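Local atomic coordinates of CRISPR pre-crRNA endoribonuclease Cas5d (Mannheimia succiniciproducens, PDB entry 3KG4), a protein that cleaves CRISPR precursor transcripts as a metal-independent endoribonuclease of the Cas5 family, serving antiviral defence by CRISPR RNA maturation. Residues A50-L61 with A115-T125. Sequence-based numbering, arbitrary orientation.
Sequences AINWVIDKIYVL and AYVIEAHAVMT
D56 and K57 both face E119 in a classic beta bulge that interrupts the otherwise regular antiparallel pairing of strands 51-60 and 115-124, whose directions differ by 147°: D56 N and K57 N donate to E119 O at 2.8 and 3.1 Å respectively, and the register shifts by one after the I55-A120 pair. The two are adjacent inner strands of the antiparallel sheet that runs from strand 164-167 to strand 186-195 in this RAMP-type Cas5 protein, flanked by strands 7-13 and 214-216. The bulge turns the D56 side chain toward the neighbouring strand, where OD2 accepts from H121 ND1 at 2.7 Å on its syn lone pair. That bond is nearly straight (172°), and carboxylate and imidazole lie almost coplanar, which fixes the rotation of the ring. With CG between its backbone N and carbonyl carbon (chi1 67°), H121 swings its ring toward strand 51-60, so that ND1 meets D56 while one ring face rests on V54 CB in a CH-pi contact.

On the same face of the sheet, E119 stretches its chain alongside K57. Their salt bridge is long, with K57 NZ 4.0 Å from E119 OE2, but a water accepts from NZ and donates to OE2, closing the gap. The other oxygen, OE1, is held by two partners: the Y59 hydroxyl, which meets it from above the carboxylate plane, and R8 of strand 7-13, in a salt bridge. The opposite face is apolar: I55 CD1 touches both I118 CG2 and A120 CB, and helix 35-45 packs on it through L42. W53 brings CZ3 to A122 CB, while its NE1 bonds to H46 O. Toward the strand ends, M124, bent at chi2 and chi3, lays its CE methyl 3.8 Å from I51 CG2.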
ATOM      1  N   ALA A  50      -9.385 -17.535  -2.233  1.00 39.73           N
ATOM      2  CA  ALA A  50     -10.445 -17.447  -1.260  1.00 39.87           C
ATOM      3  C   ALA A  50     -10.606 -16.004  -0.729  1.00 39.63           C
ATOM      4  O   ALA A  50     -11.715 -15.609  -0.367  1.00 39.77           O
ATOM      5  CB  ALA A  50     -10.202 -18.450  -0.096  1.00 40.16           C
ATOM      6  N   ILE A  51      -9.523 -15.221  -0.724  1.00 39.31           N
ATOM      7  CA  ILE A  51      -9.555 -13.876  -0.089  1.00 38.75           C
ATOM      8  C   ILE A  51      -9.139 -12.725  -1.010  1.00 38.14           C
ATOM      9  O   ILE A  51      -8.465 -12.925  -2.013  1.00 37.82           O
ATOM     10  CB  ILE A  51      -8.656 -13.799   1.164  1.00 38.67           C
ATOM     11  CG1 ILE A  51      -7.194 -14.025   0.790  1.00 39.83           C
ATOM     12  CG2 ILE A  51      -9.175 -14.792   2.259  1.00 39.76           C
ATOM     13  CD1 ILE A  51      -6.183 -13.368   1.707  1.00 41.16           C
ATOM     14  N   ASN A  52      -9.567 -11.517  -0.629  1.00 37.68           N
ATOM     15  CA  ASN A  52      -9.083 -10.265  -1.207  1.00 36.80           C
ATOM     16  C   ASN A  52      -8.696  -9.370  -0.047  1.00 35.45           C
ATOM     17  O   ASN A  52      -9.388  -9.344   0.985  1.00 35.47           O
ATOM     18  CB  ASN A  52     -10.151  -9.574  -2.092  1.00 36.82           C
ATOM     19  CG  ASN A  52     -10.231 -10.177  -3.515  1.00 41.25           C
ATOM     20  OD1 ASN A  52     -11.331 -10.338  -4.074  1.00 47.21           O
ATOM     21  ND2 ASN A  52      -9.068 -10.525  -4.095  1.00 43.56           N
ATOM     22  N   TRP A  53      -7.549  -8.715  -0.189  1.00 33.34           N
ATOM     23  CA  TRP A  53      -7.097  -7.729   0.777  1.00 31.88           C
ATOM     24  C   TRP A  53      -7.783  -6.403   0.508  1.00 30.99           C
ATOM     25  O   TRP A  53      -7.782  -5.904  -0.640  1.00 31.82           O
ATOM     26  CB  TRP A  53      -5.608  -7.536   0.696  1.00 31.71           C
ATOM     27  CG  TRP A  53      -4.837  -8.667   1.166  1.00 32.90           C
ATOM     28  CD1 TRP A  53      -4.020  -9.460   0.432  1.00 34.50           C
ATOM     29  CD2 TRP A  53      -4.768  -9.144   2.513  1.00 33.78           C
ATOM     30  NE1 TRP A  53      -3.424 -10.407   1.251  1.00 34.68           N
ATOM     31  CE2 TRP A  53      -3.897 -10.247   2.524  1.00 35.21           C
ATOM     32  CE3 TRP A  53      -5.370  -8.746   3.712  1.00 36.48           C
ATOM     33  CZ2 TRP A  53      -3.618 -10.967   3.687  1.00 36.81           C
ATOM     34  CZ3 TRP A  53      -5.116  -9.469   4.860  1.00 36.46           C
ATOM     35  CH2 TRP A  53      -4.228 -10.547   4.849  1.00 36.83           C
ATOM     36  N   VAL A  54      -8.364  -5.820   1.545  1.00 28.67           N
ATOM     37  CA  VAL A  54      -9.016  -4.510   1.399  1.00 28.13           C
ATOM     38  C   VAL A  54      -8.218  -3.461   2.184  1.00 27.23           C
ATOM     39  O   VAL A  54      -8.046  -3.615   3.392  1.00 26.94           O
ATOM     40  CB  VAL A  54     -10.478  -4.603   1.868  1.00 28.71           C
ATOM     41  CG1 VAL A  54     -11.170  -3.202   1.867  1.00 28.48           C
ATOM     42  CG2 VAL A  54     -11.231  -5.607   0.997  1.00 28.51           C
ATOM     43  N   ILE A  55      -7.752  -2.390   1.512  1.00 25.33           N
ATOM     44  CA  ILE A  55      -6.938  -1.378   2.177  1.00 24.28           C
ATOM     45  C   ILE A  55      -7.884  -0.432   2.922  1.00 24.83           C
ATOM     46  O   ILE A  55      -8.862   0.078   2.338  1.00 25.87           O
ATOM     47  CB  ILE A  55      -6.056  -0.592   1.198  1.00 24.00           C
ATOM     48  CG1 ILE A  55      -5.218  -1.535   0.322  1.00 24.46           C
ATOM     49  CG2 ILE A  55      -5.061   0.317   1.931  1.00 22.50           C
ATOM     50  CD1 ILE A  55      -4.394  -2.536   1.101  1.00 22.83           C
ATOM     51  N   ASP A  56      -7.580  -0.193   4.189  1.00 25.72           N
ATOM     52  CA  ASP A  56      -8.391   0.705   5.033  1.00 26.37           C
ATOM     53  C   ASP A  56      -7.709   2.048   5.274  1.00 25.22           C
ATOM     54  O   ASP A  56      -8.356   3.116   5.223  1.00 26.53           O
ATOM     55  CB  ASP A  56      -8.708   0.025   6.358  1.00 27.00           C
ATOM     56  CG  ASP A  56      -9.492  -1.240   6.175  1.00 30.15           C
ATOM     57  OD1 ASP A  56     -10.549  -1.181   5.527  1.00 32.69           O
ATOM     58  OD2 ASP A  56      -9.027  -2.308   6.656  1.00 35.37           O
ATOM     59  N   LYS A  57      -6.446   2.020   5.612  1.00 25.59           N
ATOM     60  CA  LYS A  57      -5.727   3.262   5.887  1.00 25.76           C
ATOM     61  C   LYS A  57      -4.319   3.180   5.313  1.00 24.66           C
ATOM     62  O   LYS A  57      -3.707   2.128   5.316  1.00 25.38           O
ATOM     63  CB  LYS A  57      -5.661   3.530   7.402  1.00 26.18           C
ATOM     64  CG  LYS A  57      -7.030   3.763   8.088  1.00 28.51           C
ATOM     65  CD  LYS A  57      -6.842   3.978   9.573  1.00 32.70           C
ATOM     66  CE  LYS A  57      -8.146   4.408  10.315  1.00 34.31           C
ATOM     67  NZ  LYS A  57      -7.742   4.473  11.772  1.00 36.28           N
ATOM     68  N   ILE A  58      -3.792   4.303   4.869  1.00 23.04           N
ATOM     69  CA  ILE A  58      -2.391   4.416   4.519  1.00 23.11           C
ATOM     70  C   ILE A  58      -1.807   5.540   5.356  1.00 23.02           C
ATOM     71  O   ILE A  58      -2.201   6.695   5.196  1.00 24.01           O
ATOM     72  CB  ILE A  58      -2.209   4.765   2.986  1.00 22.46           C
ATOM     73  CG1 ILE A  58      -2.773   3.630   2.110  1.00 23.73           C
ATOM     74  CG2 ILE A  58      -0.771   5.079   2.702  1.00 22.88           C
ATOM     75  CD1 ILE A  58      -3.104   4.065   0.649  1.00 26.53           C
ATOM     76  N   TYR A  59      -0.868   5.203   6.230  1.00 23.60           N
ATOM     77  CA  TYR A  59      -0.118   6.179   7.000  1.00 24.79           C
ATOM     78  C   TYR A  59       1.126   6.582   6.249  1.00 23.81           C
ATOM     79  O   TYR A  59       1.939   5.728   5.896  1.00 24.23           O
ATOM     80  CB  TYR A  59       0.320   5.592   8.329  1.00 24.50           C
ATOM     81  CG  TYR A  59      -0.784   5.148   9.233  1.00 27.97           C
ATOM     82  CD1 TYR A  59      -1.201   5.932  10.310  1.00 30.72           C
ATOM     83  CD2 TYR A  59      -1.431   3.937   9.016  1.00 28.96           C
ATOM     84  CE1 TYR A  59      -2.220   5.466  11.174  1.00 32.11           C
ATOM     85  CE2 TYR A  59      -2.444   3.497   9.832  1.00 30.85           C
ATOM     86  CZ  TYR A  59      -2.819   4.240  10.927  1.00 31.08           C
ATOM     87  OH  TYR A  59      -3.825   3.721  11.726  1.00 34.47           O
ATOM     88  N   VAL A  60       1.300   7.879   6.040  1.00 23.06           N
ATOM     89  CA  VAL A  60       2.429   8.418   5.305  1.00 23.95           C
ATOM     90  C   VAL A  60       3.407   9.011   6.288  1.00 25.82           C
ATOM     91  O   VAL A  60       3.091  10.010   6.945  1.00 26.01           O
ATOM     92  CB  VAL A  60       2.016   9.536   4.331  1.00 22.79           C
ATOM     93  CG1 VAL A  60       3.232  10.055   3.606  1.00 24.33           C
ATOM     94  CG2 VAL A  60       1.009   9.022   3.363  1.00 23.96           C
ATOM     95  N   LEU A  61       4.607   8.430   6.341  1.00 26.17           N
ATOM     96  CA  LEU A  61       5.566   8.669   7.436  1.00 28.18           C
ATOM     97  C   LEU A  61       6.660   9.670   7.108  1.00 29.19           C
ATOM     98  O   LEU A  61       7.225  10.288   8.010  1.00 29.92           O
ATOM     99  CB  LEU A  61       6.221   7.339   7.849  1.00 27.82           C
ATOM    100  CG  LEU A  61       5.252   6.243   8.268  1.00 28.78           C
ATOM    101  CD1 LEU A  61       6.014   4.986   8.678  1.00 30.10           C
ATOM    102  CD2 LEU A  61       4.377   6.766   9.406  1.00 31.46           C
ATOM    103  N   ALA A 115       8.266   5.817   3.401  1.00 26.03           N
ATOM    104  CA  ALA A 115       7.825   4.809   4.350  1.00 25.86           C
ATOM    105  C   ALA A 115       6.367   4.997   4.672  1.00 24.82           C
ATOM    106  O   ALA A 115       5.889   6.129   4.894  1.00 24.80           O
ATOM    107  CB  ALA A 115       8.665   4.884   5.619  1.00 24.73           C
ATOM    108  N   TYR A 116       5.663   3.879   4.742  1.00 23.80           N
ATOM    109  CA  TYR A 116       4.252   3.887   5.035  1.00 23.09           C
ATOM    110  C   TYR A 116       3.888   2.818   6.057  1.00 24.01           C
ATOM    111  O   TYR A 116       4.632   1.858   6.240  1.00 24.21           O
ATOM    112  CB  TYR A 116       3.417   3.636   3.783  1.00 21.84           C
ATOM    113  CG  TYR A 116       3.844   4.463   2.572  1.00 22.53           C
ATOM    114  CD1 TYR A 116       3.386   5.771   2.394  1.00 21.84           C
ATOM    115  CD2 TYR A 116       4.705   3.945   1.617  1.00 22.72           C
ATOM    116  CE1 TYR A 116       3.794   6.510   1.330  1.00 18.65           C
ATOM    117  CE2 TYR A 116       5.112   4.720   0.521  1.00 22.34           C
ATOM    118  CZ  TYR A 116       4.630   5.982   0.380  1.00 20.60           C
ATOM    119  OH  TYR A 116       5.031   6.776  -0.681  1.00 22.06           O
ATOM    120  N   VAL A 117       2.710   2.970   6.639  1.00 24.69           N
ATOM    121  CA  VAL A 117       1.991   1.836   7.221  1.00 25.82           C
ATOM    122  C   VAL A 117       0.743   1.612   6.410  1.00 25.04           C
ATOM    123  O   VAL A 117      -0.027   2.564   6.113  1.00 25.94           O
ATOM    124  CB  VAL A 117       1.605   2.047   8.717  1.00 26.41           C
ATOM    125  CG1 VAL A 117       0.903   0.804   9.262  1.00 26.51           C
ATOM    126  CG2 VAL A 117       2.859   2.312   9.494  1.00 28.34           C
ATOM    127  N   ILE A 118       0.537   0.348   6.055  1.00 24.88           N
ATOM    128  CA  ILE A 118      -0.667  -0.115   5.378  1.00 24.93           C
ATOM    129  C   ILE A 118      -1.527  -0.853   6.373  1.00 25.28           C
ATOM    130  O   ILE A 118      -1.065  -1.832   7.008  1.00 25.16           O
ATOM    131  CB  ILE A 118      -0.310  -1.102   4.271  1.00 24.34           C
ATOM    132  CG1 ILE A 118       0.679  -0.466   3.292  1.00 26.39           C
ATOM    133  CG2 ILE A 118      -1.582  -1.637   3.611  1.00 23.41           C
ATOM    134  CD1 ILE A 118       0.258   0.921   2.786  1.00 29.69           C
ATOM    135  N   GLU A 119      -2.756  -0.375   6.531  1.00 25.89           N
ATOM    136  CA  GLU A 119      -3.711  -1.001   7.410  1.00 26.95           C
ATOM    137  C   GLU A 119      -4.806  -1.586   6.542  1.00 26.07           C
ATOM    138  O   GLU A 119      -5.370  -0.872   5.728  1.00 27.45           O
ATOM    139  CB  GLU A 119      -4.279   0.031   8.379  1.00 27.32           C
ATOM    140  CG  GLU A 119      -5.128  -0.555   9.447  1.00 29.48           C
ATOM    141  CD  GLU A 119      -5.448   0.511  10.541  1.00 31.61           C
ATOM    142  OE1 GLU A 119      -4.520   1.035  11.178  1.00 31.90           O
ATOM    143  OE2 GLU A 119      -6.643   0.791  10.744  1.00 36.12           O
ATOM    144  N   ALA A 120      -5.104  -2.867   6.732  1.00 24.72           N
ATOM    145  CA  ALA A 120      -5.941  -3.641   5.832  1.00 25.27           C
ATOM    146  C   ALA A 120      -6.670  -4.756   6.566  1.00 25.97           C
ATOM    147  O   ALA A 120      -6.259  -5.161   7.683  1.00 26.83           O
ATOM    148  CB  ALA A 120      -5.046  -4.281   4.669  1.00 25.91           C
ATOM    149  N   HIS A 121      -7.706  -5.274   5.930  1.00 26.73           N
ATOM    150  CA  HIS A 121      -8.342  -6.495   6.389  1.00 28.81           C
ATOM    151  C   HIS A 121      -8.627  -7.412   5.192  1.00 30.55           C
ATOM    152  O   HIS A 121      -8.501  -7.002   4.011  1.00 30.70           O
ATOM    153  CB  HIS A 121      -9.630  -6.158   7.169  1.00 28.80           C
ATOM    154  CG  HIS A 121     -10.710  -5.558   6.334  1.00 28.23           C
ATOM    155  ND1 HIS A 121     -10.786  -4.208   6.047  1.00 31.18           N
ATOM    156  CD2 HIS A 121     -11.766  -6.128   5.726  1.00 27.95           C
ATOM    157  CE1 HIS A 121     -11.845  -3.987   5.287  1.00 30.19           C
ATOM    158  NE2 HIS A 121     -12.442  -5.143   5.063  1.00 29.71           N
ATOM    159  N   ALA A 122      -9.000  -8.654   5.487  1.00 31.33           N
ATOM    160  CA  ALA A 122      -9.344  -9.639   4.454  1.00 33.06           C
ATOM    161  C   ALA A 122     -10.863  -9.783   4.307  1.00 34.89           C
ATOM    162  O   ALA A 122     -11.594  -9.672   5.285  1.00 34.60           O
ATOM    163  CB  ALA A 122      -8.688 -11.018   4.797  1.00 33.78           C
ATOM    164  N   VAL A 123     -11.330  -9.987   3.072  1.00 36.45           N
ATOM    165  CA  VAL A 123     -12.720 -10.339   2.795  1.00 38.61           C
ATOM    166  C   VAL A 123     -12.675 -11.673   2.059  1.00 40.12           C
ATOM    167  O   VAL A 123     -11.702 -11.949   1.347  1.00 38.63           O
ATOM    168  CB  VAL A 123     -13.453  -9.270   1.941  1.00 39.34           C
ATOM    169  CG1 VAL A 123     -12.812  -9.110   0.557  1.00 39.54           C
ATOM    170  CG2 VAL A 123     -14.944  -9.621   1.779  1.00 39.81           C
ATOM    171  N   MET A 124     -13.694 -12.510   2.288  1.00 42.02           N
ATOM    172  CA  MET A 124     -13.807 -13.799   1.608  1.00 43.84           C
ATOM    173  C   MET A 124     -14.434 -13.550   0.250  1.00 45.24           C
ATOM    174  O   MET A 124     -15.318 -12.722   0.127  1.00 45.97           O
ATOM    175  CB  MET A 124     -14.672 -14.789   2.410  1.00 44.04           C
ATOM    176  CG  MET A 124     -14.260 -14.965   3.861  1.00 42.33           C
ATOM    177  SD  MET A 124     -12.532 -15.267   4.111  1.00 41.28           S
ATOM    178  CE  MET A 124     -12.311 -16.779   3.180  1.00 41.63           C
ATOM    179  N   THR A 125     -13.931 -14.235  -0.767  1.00 47.66           N
ATOM    180  CA  THR A 125     -14.482 -14.150  -2.131  1.00 49.71           C
ATOM    181  C   THR A 125     -15.555 -15.233  -2.362  1.00 51.89           C
ATOM    182  O   THR A 125     -15.680 -16.173  -1.574  1.00 51.84           O
ATOM    183  CB  THR A 125     -13.366 -14.306  -3.206  1.00 50.02           C
ATOM    184  OG1 THR A 125     -12.804 -15.630  -3.165  1.00 48.82           O
ATOM    185  CG2 THR A 125     -12.266 -13.295  -2.986  1.00 49.47           C
TER
HETATM  186  O   HOH W   1      -6.671   1.937  13.055  1.00 50.03           O